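Local coordinates for protein alpha-L-rhamnosidase (Aspergillus terreus, PDB 6GSZ) that probably hydrolyses terminal non-reducing alpha-L-rhamnose residues of alpha-L-rhamnosides, and binds calcium ions, at residues Q133-F138 against V281-T286; A159-Q164 against N198-T203; H505-P510 against A555-D560; Y605-T610 against K635-F640. All blocks are in the same frame, centred on the assembly; numbering follows the deposited sequence. Where two conformers were deposited one is given.

Contact 1. Residues Q133-F138 against V281-T286; sequences QFRKEF and VGFNST
Arg135 folds toward Phe283 because its CG sits between the backbone N and the carbonyl carbon (chi1 77°) and its chain bends again at chi3. Phe283 swings its ring out opposite its own backbone N (chi1 178°), and the guanidinium and ring planes lie 39° apart, so the two overlap without stacking. Phe283 CD2 rides 3.5 Å above one face of the Arg135 guanidinium, offset toward the rim, while Arg135 NH2 comes within 3.4 Å of Phe283 CB. In its own plane the Arg135 guanidinium grips Glu137 end-on: NH1 and NH2 each donate to Glu137 OE2 over 3.0 Å, meeting it on its anti side, and NE turns instead to the carbonyl of Trp278. Arginine suits this place because one flat group can offer a face to a phenyl ring and an edge to a carboxylate. The other oxygen, Glu137 OE1, receives a bond of 2.6 Å from a water. That water in turn accepts from Gly282 N at 2.9 Å, which joins strand 132-140 to the loop. Glu137 OE1 also packs 3.9 Å from Val281 CB. Gly282 turns with a positive phi, a conformation easy for glycine. The paired charges and bridging water imply that Glu137 is probably ionised, and that residues 281-286 are held to the strand by packing and a water bridge, while Arg135 NE bonds the same loop directly at Trp278 O.

Contact 2. Residues A159-Q164 against N198-T203; sequences ARINDQ and NAIGVT
Strand 159-161 runs antiparallel to strand 198-203, their axes 4.7 Å apart at an angle of 166°, with Arg160 and Gly201 forming the hydrogen-bonded pair: Arg160 N gives to Gly201 O at 2.8 Å and Gly201 N to Arg160 O at 2.9 Å. A third backbone bond, from Asn162 N to Ala199 O, carries the ladder to the turn. There the Asn162 side chain continues it. With CG beside its backbone N and opposite its carbonyl carbon (chi1 -55°), Asn162 accepts from Ala199 N through OD1 at 3.0 Å and donates through ND2 to Asn198 OD1 at 2.8 Å. The two amide planes are turned 39° from each other, yet Asn198 OD1 lies in the plane of the Asn162 amide. Lys194 and Leu192 supply carbonyls to Asn198 ND2 and Asn162 ND2, so both amides are well used. Asn162 and Asp163 take positive phi angles, which asparagine and aspartate tolerate well. On one face small and branched apolar chains meet: Ala159 CB lies 3.9 Å from Val202 CG2, and Ile161 CG1 lies 4.1 Å from Ile200 CD1. Ala159, Ile200 and Val202 also touch strand 144-154 of a second sheet. On the other face Arg160 bends over the turn, its NE in a salt bridge with Asp163 OD1 and its NH2 bonded to Asp163 O. A type I' turn from Ile161 to Gln164, joining strand 156-161 to the short edge strand 164-165 of a five-stranded sheet packed on another, is in keeping with the beta-sandwich of galactose-binding-like domains.

Contact 3. Residues H505-P510 against A555-D560; sequences HSYSLP and AKDWVD. With NAG (2-acetamido-2-deoxy-beta-D-glucopyranose), chain D; NAG (2-acetamido-2-deoxy-beta-D-glucopyranose), chain B.
In the six-hairpin glycosidase domain, a calcium-binding loop turns back against helix 545-562, where Tyr507 meets Asp557 and Ser508 meets Trp558. The Tyr507 ring and the Asp557 carboxylate stand 69° apart, and Tyr507 CD1 lies 3.5 Å from Asp557 OD2. That oxygen has its strong partner elsewhere, in a salt bridge with Arg499 of helix 488-503, so the ring crosses an already paired carboxylate at an oblique angle. Trp558 places its CG opposite its backbone N (chi1 168°), and its six-membered ring thereby faces the loop edge-on. Ser508 OG approaches that edge 3.6 Å from Trp558 CZ3, and Tyr507 O lies 3.8 Å from Trp558 CE3, near the ring plane. The indole NE1 is bonded to Asp529, so the broad aromatic can lie buried between loop and helices with its N-H satisfied. Leu509 N is also buried here and finds no partner in the model. A type I' turn from His505 to Ser508 shapes the loop, which links helices of the domain's alpha/alpha barrel; at its tip Ser506 O binds calcium together with Lys561 O from the end of helix 545-562. On a different side of this helix, Lys556 NZ and Asp560 OD2, one turn apart, form a 2.8 Å salt bridge beside an attached glycan. Lys556 NZ reaches O7 of the chain D NAG at 3.1 Å, and O6 of that sugar donates to Asp560 OD1 at 2.7 Å. The chain B NAG adds a bond from N2 to Asp560 O at 2.9 Å.

Contact 4. Residues Y605-T610 against K635-F640; sequences YLLHST and KLTKEF
Leu607 and Leu636 make the tight part of this contact, with Thr637 beside them. The Leu607 side chain is rotated off the usual staggered position (chi1 -91°), a turn that spreads its two methyls over the opposite helix. Leu607 CD1 comes 3.4 Å from Thr637 OG1 and 3.9 Å from Leu636 CB, while CD2 also lies against the Leu636 backbone. Thr637 OG1 can border a methyl because it is bonded one turn back to His633 O. Helices 598-619 and 623-644 are consecutive, antiparallel helices of the six-hairpin glycosidase domain, the axes of the two segments 10.2 Å apart at their closest and inclined at 166°. Away from Leu607 CD1 the fit is looser: Leu606 CD2, in one of two conformers, stays 4.2 Å from Leu636 CD1, and Phe640 CB lies 4.3 Å from Leu607 CD2. Thr610 is buried beside the contact, its OG1 satisfied by Leu606 O of its own helix. On the outer side of helix 623-644, Lys635 and Lys638 are exposed to solvent; the end of Lys635 is not modelled, and Lys638 has two conformers.

How the contacts relate
From the N terminus, strand 132-140 opens contact 1, which closes when the loop after strand 266-270 returns to it. Contact 2 opens and closes within that long excursion, joining neighbouring strands 156-161 and 196-205. The two are adjacent in space as well: strand 196-205 also pairs with strand 132-140, and Val281 packs on Asn198, so both contacts reach one sheet, the loop packing against it. Contacts 3 and 4 come later, in series, without nesting or crossing. Contact 3 ties the loop after helix 488-503 to helix 545-562; contact 4 pairs the next two helices. Their centres lie about 17 Å apart within the helical domain, whereas those of contacts 1 and 4 are about 64 Å apart.

Contact 1. Residues Q133-F138 against V281-T286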
# COMPACT_ATOMS: atom_id res chain seq x y z
N GLN A 133 21.33 6.10 -20.73
CA GLN A 133 22.02 7.06 -19.93
C GLN A 133 21.91 8.42 -20.61
O GLN A 133 22.22 8.53 -21.79
CB GLN A 133 23.48 6.67 -19.72
CG GLN A 133 23.67 5.34 -18.98
CD GLN A 133 25.10 4.85 -18.93
OE1 GLN A 133 25.50 4.17 -18.01
NE2 GLN A 133 25.88 5.11 -19.98
N PHE A 134 21.58 9.45 -19.85
CA PHE A 134 21.49 10.82 -20.29
C PHE A 134 22.45 11.64 -19.44
O PHE A 134 22.52 11.44 -18.24
CB PHE A 134 20.10 11.38 -20.05
CG PHE A 134 19.00 10.75 -20.88
CD1 PHE A 134 18.65 11.28 -22.11
CD2 PHE A 134 18.27 9.67 -20.41
CE1 PHE A 134 17.65 10.70 -22.89
CE2 PHE A 134 17.27 9.09 -21.18
CZ PHE A 134 16.93 9.62 -22.41
N ARG A 135 23.20 12.56 -20.07
CA ARG A 135 24.11 13.35 -19.28
C ARG A 135 24.18 14.80 -19.78
O ARG A 135 23.95 15.12 -20.94
CB ARG A 135 25.52 12.75 -19.25
CG ARG A 135 26.36 12.97 -20.50
CD ARG A 135 27.71 12.25 -20.43
NE ARG A 135 28.51 12.58 -19.27
CZ ARG A 135 29.28 13.65 -19.12
NH1 ARG A 135 29.48 14.49 -20.14
NH2 ARG A 135 29.90 13.82 -17.95
N LYS A 136 24.55 15.66 -18.83
CA LYS A 136 24.71 17.11 -19.03
C LYS A 136 25.78 17.62 -18.06
O LYS A 136 25.80 17.25 -16.89
CB LYS A 136 23.35 17.77 -18.78
CG LYS A 136 23.33 19.30 -18.75
CD LYS A 136 23.52 19.96 -20.06
CE LYS A 136 23.08 21.41 -20.03
NZ LYS A 136 23.35 22.10 -21.31
N GLU A 137 26.66 18.48 -18.55
CA GLU A 137 27.58 19.23 -17.70
C GLU A 137 27.16 20.70 -17.70
O GLU A 137 26.55 21.21 -18.67
CB GLU A 137 29.03 19.09 -18.17
CG GLU A 137 29.51 17.65 -18.16
CD GLU A 137 30.99 17.45 -18.48
OE1 GLU A 137 31.74 18.45 -18.42
OE2 GLU A 137 31.40 16.28 -18.74
N PHE A 138 27.42 21.36 -16.55
CA PHE A 138 26.98 22.75 -16.34
C PHE A 138 27.93 23.38 -15.33
O PHE A 138 28.71 22.69 -14.71
CB PHE A 138 25.52 22.82 -15.86
CG PHE A 138 25.24 22.08 -14.57
CD1 PHE A 138 25.00 20.72 -14.58
CD2 PHE A 138 25.17 22.76 -13.36
CE1 PHE A 138 24.71 20.05 -13.42
CE2 PHE A 138 24.87 22.08 -12.18
CZ PHE A 138 24.64 20.73 -12.22
N VAL A 281 32.33 15.49 -14.31
CA VAL A 281 32.95 16.35 -15.34
C VAL A 281 34.26 15.75 -15.85
O VAL A 281 34.82 14.83 -15.26
CB VAL A 281 33.16 17.79 -14.85
CG1 VAL A 281 31.85 18.36 -14.44
CG2 VAL A 281 34.18 17.88 -13.73
N GLY A 282 34.71 16.26 -16.99
CA GLY A 282 35.96 15.80 -17.57
C GLY A 282 35.85 14.43 -18.21
O GLY A 282 36.86 13.78 -18.49
N PHE A 283 34.62 14.02 -18.52
CA PHE A 283 34.34 12.71 -19.07
C PHE A 283 34.58 12.68 -20.57
O PHE A 283 34.27 13.66 -21.25
CB PHE A 283 32.88 12.37 -18.78
CG PHE A 283 32.42 11.05 -19.33
CD1 PHE A 283 32.93 9.86 -18.80
CD2 PHE A 283 31.46 10.98 -20.33
CE1 PHE A 283 32.51 8.64 -19.30
CE2 PHE A 283 31.03 9.76 -20.80
CZ PHE A 283 31.56 8.59 -20.28
N ASN A 284 35.04 11.53 -21.07
CA ASN A 284 35.20 11.28 -22.51
C ASN A 284 33.84 10.85 -23.07
O ASN A 284 33.51 9.70 -23.00
CB ASN A 284 36.21 10.16 -22.81
CG ASN A 284 36.29 9.82 -24.29
OD1 ASN A 284 35.87 10.61 -25.14
ND2 ASN A 284 36.87 8.66 -24.61
N SER A 285 33.11 11.78 -23.68
CA SER A 285 31.79 11.47 -24.20
C SER A 285 31.83 11.18 -25.70
O SER A 285 30.79 11.25 -26.37
CB SER A 285 30.84 12.58 -23.90
OG SER A 285 31.16 13.71 -24.68
N THR A 286 33.02 10.87 -26.23
CA THR A 286 33.16 10.37 -27.56
C THR A 286 32.29 9.14 -27.72
O THR A 286 32.26 8.22 -26.85
CB THR A 286 34.61 10.00 -27.89
OG1 THR A 286 35.24 11.27 -27.77
CG2 THR A 286 34.80 9.36 -29.26
O HOH W 1 34.34 18.83 -18.31

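Contact 2. Residues A159-Q164 against N198-T203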
# COMPACT_ATOMS: atom_id res chain seq x y z
N ALA A 159 19.08 9.06 -10.85
CA ALA A 159 19.89 10.22 -11.11
C ALA A 159 21.12 10.28 -10.20
O ALA A 159 21.10 9.83 -9.05
CB ALA A 159 19.11 11.50 -10.95
N ARG A 160 22.21 10.79 -10.77
CA ARG A 160 23.47 11.01 -10.05
C ARG A 160 23.95 12.42 -10.36
O ARG A 160 23.91 12.87 -11.53
CB ARG A 160 24.55 10.01 -10.48
CG ARG A 160 24.14 8.54 -10.39
CD ARG A 160 25.22 7.52 -10.68
NE ARG A 160 26.12 7.47 -9.53
CZ ARG A 160 25.89 6.80 -8.40
NH1 ARG A 160 24.78 6.10 -8.25
NH2 ARG A 160 26.78 6.84 -7.41
N ILE A 161 24.49 13.12 -9.36
CA ILE A 161 25.10 14.41 -9.57
C ILE A 161 26.53 14.31 -9.05
O ILE A 161 26.75 13.95 -7.89
CB ILE A 161 24.35 15.54 -8.88
CG1 ILE A 161 23.02 15.79 -9.58
CG2 ILE A 161 25.20 16.82 -8.85
CD1 ILE A 161 22.09 16.75 -8.80
N ASN A 162 27.52 14.53 -9.94
CA ASN A 162 28.93 14.35 -9.58
C ASN A 162 29.18 12.97 -8.94
O ASN A 162 29.84 12.87 -7.90
CB ASN A 162 29.40 15.50 -8.70
CG ASN A 162 29.18 16.86 -9.34
OD1 ASN A 162 29.49 17.04 -10.52
ND2 ASN A 162 28.70 17.85 -8.60
N ASP A 163 28.61 11.91 -9.56
CA ASP A 163 28.69 10.50 -9.11
C ASP A 163 28.16 10.26 -7.69
O ASP A 163 28.56 9.28 -7.06
CB ASP A 163 30.10 9.91 -9.23
CG ASP A 163 30.10 8.38 -9.22
OD1 ASP A 163 29.08 7.73 -9.69
OD2 ASP A 163 31.09 7.83 -8.74
N GLN A 164 27.24 11.09 -7.22
CA GLN A 164 26.52 10.83 -5.98
C GLN A 164 25.06 10.57 -6.34
O GLN A 164 24.43 11.42 -7.01
CB GLN A 164 26.64 12.04 -5.07
CG GLN A 164 28.08 12.39 -4.73
CD GLN A 164 28.23 13.87 -4.46
OE1 GLN A 164 28.12 14.74 -5.36
NE2 GLN A 164 28.48 14.17 -3.20
N ASN A 198 30.07 21.00 -12.91
CA ASN A 198 29.24 19.93 -12.35
C ASN A 198 28.74 19.05 -13.49
O ASN A 198 28.64 19.51 -14.64
CB ASN A 198 28.03 20.47 -11.58
CG ASN A 198 28.39 21.16 -10.28
OD1 ASN A 198 28.34 20.53 -9.21
ND2 ASN A 198 28.75 22.45 -10.36
N ALA A 199 28.33 17.83 -13.14
CA ALA A 199 27.66 16.97 -14.09
C ALA A 199 26.46 16.30 -13.44
O ALA A 199 26.50 16.02 -12.25
CB ALA A 199 28.61 15.92 -14.64
N ILE A 200 25.44 16.05 -14.27
CA ILE A 200 24.28 15.23 -13.90
C ILE A 200 24.20 14.10 -14.91
O ILE A 200 24.35 14.33 -16.14
CB ILE A 200 22.99 16.05 -13.79
CG1 ILE A 200 21.81 15.15 -13.44
CG2 ILE A 200 22.70 16.83 -15.05
CD1 ILE A 200 20.62 15.89 -12.87
N GLY A 201 24.01 12.88 -14.41
CA GLY A 201 23.74 11.72 -15.25
C GLY A 201 22.47 11.03 -14.77
O GLY A 201 22.26 10.89 -13.55
N VAL A 202 21.62 10.59 -15.68
CA VAL A 202 20.38 9.91 -15.30
C VAL A 202 20.25 8.66 -16.17
O VAL A 202 20.40 8.74 -17.42
CB VAL A 202 19.13 10.79 -15.49
CG1 VAL A 202 17.91 10.07 -14.91
CG2 VAL A 202 19.30 12.16 -14.83
N THR A 203 19.98 7.52 -15.56
CA THR A 203 19.65 6.33 -16.29
C THR A 203 18.15 6.14 -16.29
O THR A 203 17.53 6.25 -15.20
CB THR A 203 20.32 5.08 -15.72
OG1 THR A 203 21.73 5.27 -15.64
CG2 THR A 203 20.02 3.86 -16.58

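Contact 3. Residues H505-P510 against A555-D560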
# COMPACT_ATOMS: atom_id res chain seq x y z
N HIS A 505 -14.69 5.31 -18.49
CA HIS A 505 -15.22 3.95 -18.52
C HIS A 505 -16.73 3.94 -18.20
O HIS A 505 -17.24 3.00 -17.58
CB HIS A 505 -14.40 3.11 -17.52
CG HIS A 505 -14.39 1.65 -17.73
ND1 HIS A 505 -15.14 0.76 -17.00
CD2 HIS A 505 -13.56 0.90 -18.48
CE1 HIS A 505 -14.88 -0.47 -17.41
NE2 HIS A 505 -13.91 -0.41 -18.28
N SER A 506 -17.42 5.00 -18.65
CA SER A 506 -18.89 5.10 -18.53
C SER A 506 -19.36 4.89 -17.08
O SER A 506 -20.37 4.21 -16.81
CB SER A 506 -19.55 4.13 -19.48
OG SER A 506 -19.17 4.43 -20.83
N TYR A 507 -18.56 5.45 -16.15
CA TYR A 507 -18.86 5.55 -14.70
C TYR A 507 -18.69 4.22 -13.99
O TYR A 507 -18.89 4.13 -12.78
CB TYR A 507 -20.23 6.16 -14.43
CG TYR A 507 -20.38 7.51 -15.07
CD1 TYR A 507 -19.68 8.62 -14.59
CD2 TYR A 507 -21.20 7.69 -16.17
CE1 TYR A 507 -19.82 9.87 -15.17
CE2 TYR A 507 -21.35 8.94 -16.76
CZ TYR A 507 -20.65 10.03 -16.25
OH TYR A 507 -20.81 11.26 -16.83
N SER A 508 -18.25 3.19 -14.70
CA SER A 508 -17.85 1.92 -14.15
C SER A 508 -16.35 1.97 -13.82
O SER A 508 -15.57 2.67 -14.42
CB SER A 508 -18.15 0.81 -15.15
OG SER A 508 -17.91 -0.44 -14.56
N LEU A 509 -15.92 1.19 -12.85
CA LEU A 509 -14.52 1.11 -12.46
C LEU A 509 -13.86 -0.05 -13.20
O LEU A 509 -14.33 -1.18 -13.15
CB LEU A 509 -14.43 0.92 -10.94
CG LEU A 509 -13.05 1.04 -10.35
CD1 LEU A 509 -12.51 2.46 -10.47
CD2 LEU A 509 -13.07 0.56 -8.90
N PRO A 510 -12.75 0.19 -13.93
CA PRO A 510 -11.98 -0.92 -14.48
C PRO A 510 -11.55 -1.88 -13.38
O PRO A 510 -11.44 -1.50 -12.22
CB PRO A 510 -10.79 -0.26 -15.15
CG PRO A 510 -11.28 1.12 -15.46
CD PRO A 510 -12.18 1.49 -14.29
N ALA A 555 -17.72 7.53 -5.93
CA ALA A 555 -18.67 6.67 -5.24
C ALA A 555 -20.10 6.88 -5.74
O ALA A 555 -20.80 5.92 -6.05
CB ALA A 555 -18.55 6.92 -3.73
N LYS A 556 -20.51 8.13 -5.85
CA LYS A 556 -21.85 8.45 -6.27
C LYS A 556 -22.10 8.05 -7.73
O LYS A 556 -23.12 7.45 -8.07
CB LYS A 556 -22.14 9.93 -6.05
CG LYS A 556 -23.49 10.39 -6.58
CD LYS A 556 -23.91 11.74 -6.04
CE LYS A 556 -25.09 12.38 -6.74
NZ LYS A 556 -26.32 11.56 -6.87
N ASP A 557 -21.13 8.30 -8.62
CA ASP A 557 -21.33 7.97 -10.03
C ASP A 557 -21.38 6.45 -10.22
O ASP A 557 -22.11 5.97 -11.09
CB ASP A 557 -20.22 8.55 -10.90
CG ASP A 557 -20.34 10.04 -11.19
OD1 ASP A 557 -21.43 10.62 -10.94
OD2 ASP A 557 -19.34 10.63 -11.69
N TRP A 558 -20.63 5.69 -9.41
CA TRP A 558 -20.68 4.25 -9.48
C TRP A 558 -22.10 3.74 -9.20
O TRP A 558 -22.65 2.91 -9.95
CB TRP A 558 -19.67 3.64 -8.53
CG TRP A 558 -19.82 2.17 -8.31
CD1 TRP A 558 -20.18 1.57 -7.15
CD2 TRP A 558 -19.63 1.11 -9.25
NE1 TRP A 558 -20.22 0.21 -7.29
CE2 TRP A 558 -19.87 -0.11 -8.58
CE3 TRP A 558 -19.25 1.03 -10.61
CZ2 TRP A 558 -19.79 -1.36 -9.18
CZ3 TRP A 558 -19.18 -0.20 -11.20
CH2 TRP A 558 -19.39 -1.39 -10.50
N VAL A 559 -22.67 4.19 -8.07
CA VAL A 559 -24.00 3.72 -7.71
C VAL A 559 -25.02 4.22 -8.75
O VAL A 559 -25.91 3.47 -9.17
CB VAL A 559 -24.35 4.14 -6.29
CG1 VAL A 559 -25.78 3.83 -5.91
CG2 VAL A 559 -23.40 3.47 -5.33
N ASP A 560 -24.91 5.49 -9.14
CA ASP A 560 -25.92 6.09 -9.97
C ASP A 560 -25.90 5.54 -11.42
O ASP A 560 -26.97 5.45 -12.05
CB ASP A 560 -25.77 7.59 -10.03
CG ASP A 560 -26.11 8.31 -8.72
OD1 ASP A 560 -26.72 7.65 -7.80
OD2 ASP A 560 -25.80 9.53 -8.68
C1 NAG D . -30.79 8.79 -6.05
C2 NAG D . -30.06 9.93 -6.84
C3 NAG D . -30.27 9.73 -8.34
C4 NAG D . -29.89 8.28 -8.74
C5 NAG D . -30.48 7.24 -7.82
C6 NAG D . -29.91 5.84 -8.05
C7 NAG D . -29.84 11.98 -5.59
C8 NAG D . -30.39 13.32 -5.23
N2 NAG D . -30.51 11.25 -6.47
O3 NAG D . -29.49 10.68 -9.07
O4 NAG D . -30.43 7.95 -10.03
O5 NAG D . -30.27 7.56 -6.41
O6 NAG D . -28.59 5.70 -7.48
O7 NAG D . -28.81 11.55 -5.01
C1 NAG B . -29.59 8.19 -11.15
C2 NAG B . -30.05 7.27 -12.26
C3 NAG B . -29.30 7.61 -13.54
C4 NAG B . -29.39 9.10 -13.84
C5 NAG B . -28.94 9.93 -12.65
C6 NAG B . -29.17 11.42 -12.88
C7 NAG B . -30.76 5.05 -11.54
C8 NAG B . -30.29 3.67 -11.18
N2 NAG B . -29.81 5.91 -11.90
O3 NAG B . -29.84 6.85 -14.63
O4 NAG B . -28.52 9.39 -14.92
O5 NAG B . -29.73 9.55 -11.52
O6 NAG B . -28.78 12.11 -11.67
O7 NAG B . -31.95 5.36 -11.45

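Contact 4. Residues Y605-T610 against K635-F640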
# COMPACT_ATOMS: atom_id res chain seq x y z
N TYR A 605 -23.65 -6.79 -1.95
CA TYR A 605 -22.69 -5.71 -2.03
C TYR A 605 -23.27 -4.40 -2.62
O TYR A 605 -22.82 -3.30 -2.25
CB TYR A 605 -21.43 -6.15 -2.78
CG TYR A 605 -20.41 -6.78 -1.88
CD1 TYR A 605 -20.46 -8.13 -1.57
CD2 TYR A 605 -19.41 -6.02 -1.30
CE1 TYR A 605 -19.51 -8.73 -0.75
CE2 TYR A 605 -18.46 -6.60 -0.46
CZ TYR A 605 -18.51 -7.96 -0.19
OH TYR A 605 -17.56 -8.52 0.65
N LEU A 606 -24.29 -4.51 -3.49
CA LEU A 606 -25.01 -3.32 -3.97
C LEU A 606 -25.70 -2.62 -2.78
O LEU A 606 -25.62 -1.40 -2.67
CB LEU A 606 -26.02 -3.72 -5.06
CG LEU A 606 -27.14 -2.72 -5.34
CD1 LEU A 606 -26.59 -1.40 -5.83
CD2 LEU A 606 -28.16 -3.29 -6.31
N LEU A 607 -26.38 -3.40 -1.94
CA LEU A 607 -27.01 -2.82 -0.76
C LEU A 607 -25.94 -2.17 0.14
O LEU A 607 -26.13 -1.08 0.64
CB LEU A 607 -27.78 -3.91 -0.01
CG LEU A 607 -29.25 -4.10 -0.38
CD1 LEU A 607 -30.04 -2.88 -0.02
CD2 LEU A 607 -29.49 -4.42 -1.80
N HIS A 608 -24.82 -2.89 0.34
CA HIS A 608 -23.74 -2.37 1.19
C HIS A 608 -23.21 -1.03 0.62
O HIS A 608 -22.94 -0.06 1.37
CB HIS A 608 -22.65 -3.42 1.37
CG HIS A 608 -21.51 -2.96 2.18
ND1 HIS A 608 -21.67 -2.48 3.47
CD2 HIS A 608 -20.20 -2.97 1.91
CE1 HIS A 608 -20.46 -2.19 3.95
NE2 HIS A 608 -19.54 -2.51 3.00
N SER A 609 -22.95 -0.97 -0.70
CA SER A 609 -22.50 0.29 -1.28
C SER A 609 -23.52 1.42 -1.12
O SER A 609 -23.15 2.59 -0.95
CB SER A 609 -22.14 0.09 -2.72
OG SER A 609 -20.79 -0.36 -2.85
N THR A 610 -24.82 1.07 -1.26
CA THR A 610 -25.85 2.08 -1.12
C THR A 610 -25.88 2.63 0.31
O THR A 610 -26.04 3.86 0.50
CB THR A 610 -27.23 1.51 -1.55
OG1 THR A 610 -27.08 0.95 -2.87
CG2 THR A 610 -28.32 2.56 -1.53
N LYS A 635 -35.81 0.26 -0.17
CA LYS A 635 -36.57 -0.38 -1.25
C LYS A 635 -35.82 -1.61 -1.77
O LYS A 635 -36.41 -2.69 -2.01
CB LYS A 635 -36.91 0.62 -2.36
CG LYS A 635 -37.91 1.71 -1.97
CD LYS A 635 -39.24 1.24 -1.45
N LEU A 636 -34.50 -1.50 -1.91
CA LEU A 636 -33.72 -2.60 -2.43
C LEU A 636 -33.49 -3.71 -1.40
O LEU A 636 -33.27 -4.85 -1.77
CB LEU A 636 -32.39 -2.12 -2.99
CG LEU A 636 -32.48 -1.19 -4.20
CD1 LEU A 636 -31.08 -0.79 -4.63
CD2 LEU A 636 -33.19 -1.88 -5.34
N THR A 637 -33.59 -3.38 -0.10
CA THR A 637 -33.54 -4.40 0.91
C THR A 637 -34.75 -5.35 0.73
O THR A 637 -34.62 -6.58 0.80
CB THR A 637 -33.50 -3.80 2.31
OG1 THR A 637 -32.26 -3.13 2.55
CG2 THR A 637 -33.68 -4.87 3.34
N LYS A 638 -35.93 -4.77 0.48
CA LYS A 638 -37.15 -5.55 0.18
C LYS A 638 -36.93 -6.43 -1.06
O LYS A 638 -37.25 -7.63 -1.05
CB LYS A 638 -38.39 -4.66 0.02
CG LYS A 638 -39.68 -5.37 -0.38
CD LYS A 638 -40.87 -4.43 -0.63
CE LYS A 638 -42.11 -5.17 -1.09
NZ LYS A 638 -43.35 -4.52 -0.59
N GLU A 639 -36.31 -5.85 -2.11
CA GLU A 639 -36.05 -6.63 -3.35
C GLU A 639 -35.02 -7.75 -3.09
O GLU A 639 -35.17 -8.86 -3.60
CB GLU A 639 -35.61 -5.72 -4.49
CG GLU A 639 -36.62 -4.71 -4.92
CD GLU A 639 -37.96 -5.28 -5.37
OE1 GLU A 639 -37.99 -6.46 -5.84
OE2 GLU A 639 -38.97 -4.54 -5.29
N PHE A 640 -34.00 -7.48 -2.27
CA PHE A 640 -33.02 -8.49 -1.87
C PHE A 640 -33.71 -9.68 -1.20
O PHE A 640 -33.44 -10.85 -1.52
CB PHE A 640 -31.90 -7.91 -1.00
CG PHE A 640 -30.87 -8.94 -0.61
CD1 PHE A 640 -31.06 -9.75 0.49
CD2 PHE A 640 -29.71 -9.10 -1.35
CE1 PHE A 640 -30.14 -10.72 0.83
CE2 PHE A 640 -28.80 -10.08 -1.01
CZ PHE A 640 -29.02 -10.90 0.05